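Long-range contacts in exopolysaccharide biosynthesis protein (Pantoea stewartii subsp. stewartii DC283, PDB 6TGF), which modifies the glycan matrix of bacterial biofilm, probably as a hydrolase, and is built on a bacteriophage tailspike-like parallel beta-helix: residues V311-S316 / N343-L348; I333-T338 / F365-G370; W386-C391 / F419-C424. One frame throughout, in Å; residues are numbered along the deposited sequence.

Contact 1 (V311-S316 / N343-L348)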
# COMPACT_ATOMS: atom_id res chain seq x y z
N VAL B 311 6.05 29.37 2.34
CA VAL B 311 5.12 30.54 2.31
C VAL B 311 5.70 31.55 1.31
O VAL B 311 6.94 31.66 1.26
CB VAL B 311 4.90 31.11 3.72
CG1 VAL B 311 6.02 32.03 4.16
CG2 VAL B 311 3.57 31.80 3.86
N SER B 312 4.85 32.20 0.51
CA SER B 312 5.27 33.03 -0.65
C SER B 312 4.46 34.33 -0.70
O SER B 312 3.75 34.62 0.28
CB SER B 312 5.17 32.24 -1.93
OG SER B 312 5.72 32.96 -3.02
N ASP B 313 4.58 35.08 -1.81
CA ASP B 313 4.03 36.45 -1.98
C ASP B 313 2.82 36.43 -2.93
O ASP B 313 2.11 37.45 -2.97
CB ASP B 313 5.11 37.41 -2.48
CG ASP B 313 5.83 36.96 -3.75
OD1 ASP B 313 5.47 35.90 -4.29
OD2 ASP B 313 6.74 37.69 -4.19
N GLY B 314 2.61 35.33 -3.66
CA GLY B 314 1.45 35.14 -4.56
C GLY B 314 1.65 35.76 -5.93
O GLY B 314 0.69 35.74 -6.72
N GLN B 315 2.86 36.26 -6.22
CA GLN B 315 3.15 37.08 -7.43
C GLN B 315 3.42 36.17 -8.64
O GLN B 315 3.14 36.62 -9.77
CB GLN B 315 4.33 38.02 -7.16
CG GLN B 315 4.06 39.02 -6.04
CD GLN B 315 2.72 39.70 -6.17
OE1 GLN B 315 2.47 40.44 -7.12
NE2 GLN B 315 1.84 39.46 -5.21
N SER B 316 3.94 34.96 -8.42
CA SER B 316 4.20 33.94 -9.48
C SER B 316 3.03 32.96 -9.53
O SER B 316 2.42 32.67 -8.50
CB SER B 316 5.50 33.23 -9.24
OG SER B 316 5.50 32.56 -7.99
N ASN B 343 -4.82 35.27 -4.30
CA ASN B 343 -3.81 35.07 -5.38
C ASN B 343 -4.14 33.79 -6.15
O ASN B 343 -5.15 33.14 -5.81
CB ASN B 343 -2.39 35.04 -4.80
CG ASN B 343 -2.18 33.91 -3.81
OD1 ASN B 343 -1.92 32.78 -4.21
ND2 ASN B 343 -2.28 34.21 -2.53
N ARG B 344 -3.32 33.45 -7.15
CA ARG B 344 -3.44 32.21 -7.97
C ARG B 344 -2.08 31.50 -8.04
O ARG B 344 -1.74 30.98 -9.12
CB ARG B 344 -3.93 32.54 -9.38
CG ARG B 344 -5.26 33.26 -9.44
CD ARG B 344 -5.73 33.37 -10.88
NE ARG B 344 -7.09 33.87 -11.00
CZ ARG B 344 -7.43 35.15 -11.15
NH1 ARG B 344 -6.51 36.10 -11.20
NH2 ARG B 344 -8.71 35.47 -11.25
N GLN B 345 -1.34 31.46 -6.92
CA GLN B 345 -0.00 30.83 -6.83
C GLN B 345 -0.17 29.37 -6.38
O GLN B 345 -0.72 29.15 -5.29
CB GLN B 345 0.89 31.60 -5.86
CG GLN B 345 2.32 31.06 -5.79
CD GLN B 345 3.25 32.01 -5.08
OE1 GLN B 345 2.94 32.52 -4.01
NE2 GLN B 345 4.40 32.26 -5.68
N GLY B 346 0.30 28.43 -7.21
CA GLY B 346 0.42 27.00 -6.86
C GLY B 346 1.77 26.70 -6.23
O GLY B 346 2.55 27.66 -6.06
N LEU B 347 2.04 25.43 -5.90
CA LEU B 347 3.33 25.00 -5.30
C LEU B 347 4.33 24.66 -6.42
O LEU B 347 5.44 25.24 -6.41
CB LEU B 347 3.11 23.81 -4.37
CG LEU B 347 4.38 23.18 -3.79
CD1 LEU B 347 5.26 24.21 -3.11
CD2 LEU B 347 4.04 22.05 -2.83
N LEU B 348 3.96 23.75 -7.32
CA LEU B 348 4.86 23.27 -8.42
C LEU B 348 4.05 23.04 -9.70
O LEU B 348 2.94 22.49 -9.62
CB LEU B 348 5.57 21.99 -7.98
CG LEU B 348 6.57 21.43 -8.99
CD1 LEU B 348 7.85 20.98 -8.30
CD2 LEU B 348 5.96 20.29 -9.79
O HOH W 1 -1.07 37.02 -2.27
O HOH W 2 -0.60 34.33 -8.68
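The loop 311-316 passes beside the segment 343-348, whose first residues lead into strand 346-350, with G314 and Q345 nearest, their CA atoms 5.1 Å apart. Q345 does most of the work. Its CG stands anti to the backbone N (chi1 -176°) and the chain runs on extended, so the amide is delivered between the hydroxyls of S312 and S316. There OE1 accepts a weak bond from G314 N at 2.9 Å. NE2 makes weak bonds to both hydroxyls, with S312 OG 3.1 Å away. Both hydroxyls have further partners: S312 OG bonds V280 O of the preceding coil, and S316 OG bonds F318 O just down its own chain. The Q345 amide is thus gripped at both ends, although each bond is bent.

N343 packs against the glycine, its CB 3.8 Å from G314 CA. Its OD1 receives Q345 N at 3.1 Å, in the carbonyl plane and on a lone pair, an Asx turn that holds the Q345 backbone from which the side chain leaves. ND2 is held by K341 O and G336 O. D313 forms a second Asx turn, OD1 taking Q315 N. One water ties the loops together, donating to G314 O at 2.7 Å and accepting from R344 N. These are equivalent corners of successive coils, and they form a polar, water-linked surface corner of this tailspike-like parallel beta-helix.

Contact 2 (I333-T338 / F365-G370)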
# COMPACT_ATOMS: atom_id res chain seq x y z
N ILE B 333 4.60 21.56 3.89
CA ILE B 333 3.35 22.36 4.02
C ILE B 333 3.53 23.61 3.14
O ILE B 333 4.56 24.29 3.30
CB ILE B 333 3.06 22.73 5.49
CG1 ILE B 333 3.13 21.50 6.40
CG2 ILE B 333 1.72 23.45 5.60
CD1 ILE B 333 2.92 21.79 7.87
N PHE B 334 2.60 23.87 2.22
CA PHE B 334 2.53 25.13 1.44
C PHE B 334 1.28 25.91 1.84
O PHE B 334 0.16 25.47 1.50
CB PHE B 334 2.55 24.87 -0.07
CG PHE B 334 2.34 26.11 -0.91
CD1 PHE B 334 3.03 27.28 -0.64
CD2 PHE B 334 1.45 26.11 -1.97
CE1 PHE B 334 2.84 28.42 -1.41
CE2 PHE B 334 1.25 27.25 -2.74
CZ PHE B 334 1.95 28.40 -2.46
N ASN B 335 1.47 27.02 2.56
CA ASN B 335 0.40 27.97 2.96
C ASN B 335 0.35 29.10 1.91
O ASN B 335 1.20 30.01 1.98
CB ASN B 335 0.62 28.50 4.37
CG ASN B 335 -0.43 29.50 4.81
OD1 ASN B 335 -1.55 29.50 4.30
ND2 ASN B 335 -0.09 30.34 5.77
N GLY B 336 -0.61 29.02 0.98
CA GLY B 336 -0.78 29.97 -0.13
C GLY B 336 -1.25 31.34 0.33
O GLY B 336 -1.06 32.31 -0.43
N ASN B 337 -1.85 31.43 1.52
CA ASN B 337 -2.31 32.69 2.17
C ASN B 337 -3.36 33.40 1.30
O ASN B 337 -3.42 34.64 1.35
CB ASN B 337 -1.14 33.62 2.49
CG ASN B 337 -0.33 33.19 3.69
OD1 ASN B 337 -0.88 32.82 4.73
ND2 ASN B 337 0.99 33.24 3.58
N THR B 338 -4.17 32.65 0.55
CA THR B 338 -5.22 33.19 -0.36
C THR B 338 -6.40 33.71 0.47
O THR B 338 -7.17 34.54 -0.06
CB THR B 338 -5.67 32.15 -1.39
OG1 THR B 338 -6.31 32.84 -2.46
CG2 THR B 338 -6.61 31.11 -0.82
N PHE B 365 -1.64 21.21 1.64
CA PHE B 365 -2.00 22.42 0.86
C PHE B 365 -3.03 23.23 1.65
O PHE B 365 -4.22 22.86 1.66
CB PHE B 365 -2.52 22.03 -0.53
CG PHE B 365 -1.59 21.14 -1.30
CD1 PHE B 365 -0.37 21.62 -1.78
CD2 PHE B 365 -1.91 19.81 -1.55
CE1 PHE B 365 0.49 20.80 -2.49
CE2 PHE B 365 -1.05 18.99 -2.27
CZ PHE B 365 0.14 19.48 -2.73
N ASN B 366 -2.58 24.31 2.31
CA ASN B 366 -3.43 25.22 3.13
C ASN B 366 -3.61 26.54 2.38
O ASN B 366 -2.59 27.18 2.08
CB ASN B 366 -2.83 25.46 4.51
CG ASN B 366 -2.69 24.20 5.34
OD1 ASN B 366 -3.51 23.29 5.24
ND2 ASN B 366 -1.65 24.14 6.16
N ASN B 367 -4.86 26.92 2.08
CA ASN B 367 -5.24 28.25 1.54
C ASN B 367 -4.47 28.52 0.24
O ASN B 367 -3.94 29.64 0.08
CB ASN B 367 -4.98 29.36 2.56
CG ASN B 367 -5.41 28.98 3.96
OD1 ASN B 367 -6.60 28.94 4.26
ND2 ASN B 367 -4.45 28.70 4.82
N VAL B 368 -4.41 27.53 -0.66
CA VAL B 368 -3.74 27.65 -1.99
C VAL B 368 -4.76 28.25 -2.98
O VAL B 368 -5.83 27.64 -3.16
CB VAL B 368 -3.19 26.30 -2.48
CG1 VAL B 368 -2.64 26.38 -3.90
CG2 VAL B 368 -2.13 25.76 -1.53
N GLY B 369 -4.42 29.40 -3.57
CA GLY B 369 -5.27 30.14 -4.52
C GLY B 369 -5.13 29.61 -5.94
O GLY B 369 -6.15 29.60 -6.66
N GLY B 370 -3.92 29.20 -6.33
CA GLY B 370 -3.62 28.66 -7.67
C GLY B 370 -3.82 27.15 -7.74
O GLY B 370 -4.45 26.59 -6.83
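F334 and N335 pair with F365 and N366 as the ends of parallel strands on successive coils of the beta-helix, just where the chain leaves the sheet for a corner. Two backbone bonds make the ladder: N366 N to F334 O at 3.1 Å, and G336 N to N366 O at 2.9 Å. The pairing outlasts the strands, because T338 N then reaches N367 O at 3.1 Å, with N367 in a left-handed conformation (phi 57°) that turns its carbonyl to the neighbouring coil.

On the outer face the asparagines meet. N367 ND2 donates to N335 OD1 at 3.1 Å, coming from above the N335 carbonyl plane rather than along a lone pair, and the two amide planes are turned 63° against each other. The same OD1 also takes a weak bond from N337 N, two residues on in its own chain. The N366 side chain slants across I333, its ND2 3.5 Å from I333 CG2.

The inner face is apolar. F334, with CG anti to its backbone N (chi1 174°), runs across V368 at about a right angle, CD2 3.6 Å from V368 CG2; L347 of the adjoining wall packs on both F334 and F365. At the corner, T338 CG2 rests against the N367 carbonyl, 3.2 Å from N367 O, while T338 OG1 bonds weakly with N343 N. Two chemistries therefore meet across one strand end: apolar side chains pack on the inner face, while amides fasten one turn to the next where the regular ladder stops.

Contact 3 (W386-C391 / F419-C424); sequences WYASAC and FNAQHC
W386 and F419 lie side by side, pointing the same way, on neighbouring rungs of the parallel beta-helix. Strands 386-389 and 419-422 run next to each other, axes 4.8 Å apart and only 2° from parallel. Both aromatic side chains have CG between the backbone N and the carbonyl carbon, so they leave their strands in the same direction. The rings lie nearly parallel but slid apart: the six-membered ring of W386 and the F419 ring have centroids 4.6 Å apart and planes 12° apart, and they barely overlap. W386 CZ2 lies over one face of the F419 ring, toward its rim. F419 CB lies over the five-membered ring, though it is modelled too tightly there for the exact spacing to be trusted.

Further along the inner face the bumps shrink. A388 CB faces A421 CB at 4.4 Å, and the C424 sulfur fills the hollow beyond these small methyls, with SG 4.1 Å from A388 CB and 4.0 Å from C391 CB. Each cysteine follows a residue in a left-handed conformation, A390 and H423, which bends the strand into the corner; the H423 ring stacks on H447 of the next coil.

Outside, the Y387 side chain crosses N420 at about a right angle, CD2 3.9 Å from N420 CB, and its OH bonds R359 of the second subunit, so this face also joins the assembly. Q422, bent at its second torsion, brings NE2 to N420 OD1 and to E446. Four backbone bonds stitch the rungs, from N420 N to W386 O through to A390 N with Q422 O, and the shortest is Q422 N to A388 O, 2.8 Å.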
# COMPACT_ATOMS: atom_id res chain seq x y z
N TRP B 386 -1.49 13.04 1.29
CA TRP B 386 -1.61 14.48 0.96
C TRP B 386 -2.94 15.03 1.48
O TRP B 386 -3.94 14.29 1.44
CB TRP B 386 -1.43 14.74 -0.54
CG TRP B 386 -2.39 14.03 -1.44
CD1 TRP B 386 -2.29 12.75 -1.90
CD2 TRP B 386 -3.60 14.57 -2.02
NE1 TRP B 386 -3.35 12.45 -2.71
CE2 TRP B 386 -4.17 13.55 -2.81
CE3 TRP B 386 -4.25 15.80 -1.94
CZ2 TRP B 386 -5.36 13.72 -3.51
CZ3 TRP B 386 -5.42 15.98 -2.64
CH2 TRP B 386 -5.97 14.95 -3.41
N TYR B 387 -2.92 16.27 1.97
CA TYR B 387 -4.06 16.95 2.63
C TYR B 387 -4.21 18.34 2.00
O TYR B 387 -3.19 19.02 1.80
CB TYR B 387 -3.83 16.97 4.14
CG TYR B 387 -3.45 15.64 4.74
CD1 TYR B 387 -2.14 15.18 4.69
CD2 TYR B 387 -4.39 14.83 5.35
CE1 TYR B 387 -1.78 13.95 5.23
CE2 TYR B 387 -4.05 13.60 5.89
CZ TYR B 387 -2.74 13.16 5.83
OH TYR B 387 -2.40 11.95 6.36
N ALA B 388 -5.45 18.73 1.67
CA ALA B 388 -5.81 20.05 1.11
C ALA B 388 -6.90 20.68 1.99
O ALA B 388 -7.95 20.04 2.18
CB ALA B 388 -6.26 19.91 -0.32
N SER B 389 -6.65 21.89 2.51
CA SER B 389 -7.57 22.65 3.39
C SER B 389 -7.83 24.04 2.81
O SER B 389 -6.85 24.81 2.67
CB SER B 389 -7.04 22.75 4.80
OG SER B 389 -7.70 23.78 5.52
N ALA B 390 -9.09 24.35 2.50
CA ALA B 390 -9.59 25.70 2.13
C ALA B 390 -8.80 26.25 0.94
O ALA B 390 -8.41 27.43 0.98
CB ALA B 390 -9.49 26.61 3.34
N CYS B 391 -8.60 25.43 -0.09
CA CYS B 391 -7.94 25.81 -1.37
C CYS B 391 -9.02 26.18 -2.39
O CYS B 391 -10.00 25.42 -2.52
CB CYS B 391 -7.06 24.69 -1.89
SG CYS B 391 -5.76 24.20 -0.72
N PHE B 419 -5.55 10.31 1.31
CA PHE B 419 -5.69 11.78 1.17
C PHE B 419 -6.99 12.26 1.83
O PHE B 419 -7.91 11.44 2.05
CB PHE B 419 -5.60 12.21 -0.29
CG PHE B 419 -6.66 11.65 -1.21
CD1 PHE B 419 -6.45 10.47 -1.90
CD2 PHE B 419 -7.85 12.33 -1.42
CE1 PHE B 419 -7.42 9.97 -2.75
CE2 PHE B 419 -8.82 11.83 -2.28
CZ PHE B 419 -8.60 10.65 -2.95
N ASN B 420 -7.04 13.55 2.15
CA ASN B 420 -8.20 14.22 2.80
C ASN B 420 -8.26 15.68 2.33
O ASN B 420 -7.35 16.45 2.69
CB ASN B 420 -8.12 14.08 4.32
CG ASN B 420 -9.28 14.75 5.04
OD1 ASN B 420 -9.22 15.93 5.34
ND2 ASN B 420 -10.33 13.99 5.32
N ALA B 421 -9.29 16.03 1.55
CA ALA B 421 -9.57 17.40 1.07
C ALA B 421 -10.76 17.97 1.84
O ALA B 421 -11.84 17.35 1.81
CB ALA B 421 -9.84 17.38 -0.42
N GLN B 422 -10.57 19.11 2.52
CA GLN B 422 -11.59 19.78 3.38
C GLN B 422 -11.84 21.21 2.89
O GLN B 422 -10.85 21.94 2.66
CB GLN B 422 -11.12 19.82 4.84
CG GLN B 422 -10.95 18.45 5.47
CD GLN B 422 -12.25 17.76 5.80
OE1 GLN B 422 -13.22 18.38 6.23
NE2 GLN B 422 -12.27 16.45 5.61
N HIS B 423 -13.12 21.58 2.75
CA HIS B 423 -13.61 22.98 2.59
C HIS B 423 -12.94 23.68 1.40
O HIS B 423 -12.68 24.89 1.51
CB HIS B 423 -13.43 23.75 3.90
CG HIS B 423 -14.27 23.22 5.02
ND1 HIS B 423 -15.64 23.38 5.04
CD2 HIS B 423 -13.95 22.55 6.14
CE1 HIS B 423 -16.13 22.82 6.13
NE2 HIS B 423 -15.10 22.31 6.82
N CYS B 424 -12.68 22.95 0.31
CA CYS B 424 -12.09 23.49 -0.95
C CYS B 424 -13.22 24.00 -1.86
O CYS B 424 -14.11 23.20 -2.19
CB CYS B 424 -11.26 22.44 -1.67
SG CYS B 424 -9.79 21.94 -0.73

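In the fold
The three contacts follow the beta-helix along its length, each joining one coil to the next. Contact 1 is a surface contact of loops, held by polar groups and water; contacts 2 and 3 are partly buried and rest on parallel strand ladders with apolar side chains inside. Contact 2 stands between the others, its centre 8 Å from that of contact 1 and 10 Å from that of contact 3. Contacts 1 and 2 touch at the corner and alternate along the chain, and F365 of contact 2 pairs through its backbone with Y387 and S389 of contact 3, on the adjacent strand. Contacts 1 and 3 do not touch. Subunit pairing enters at contact 3 alone.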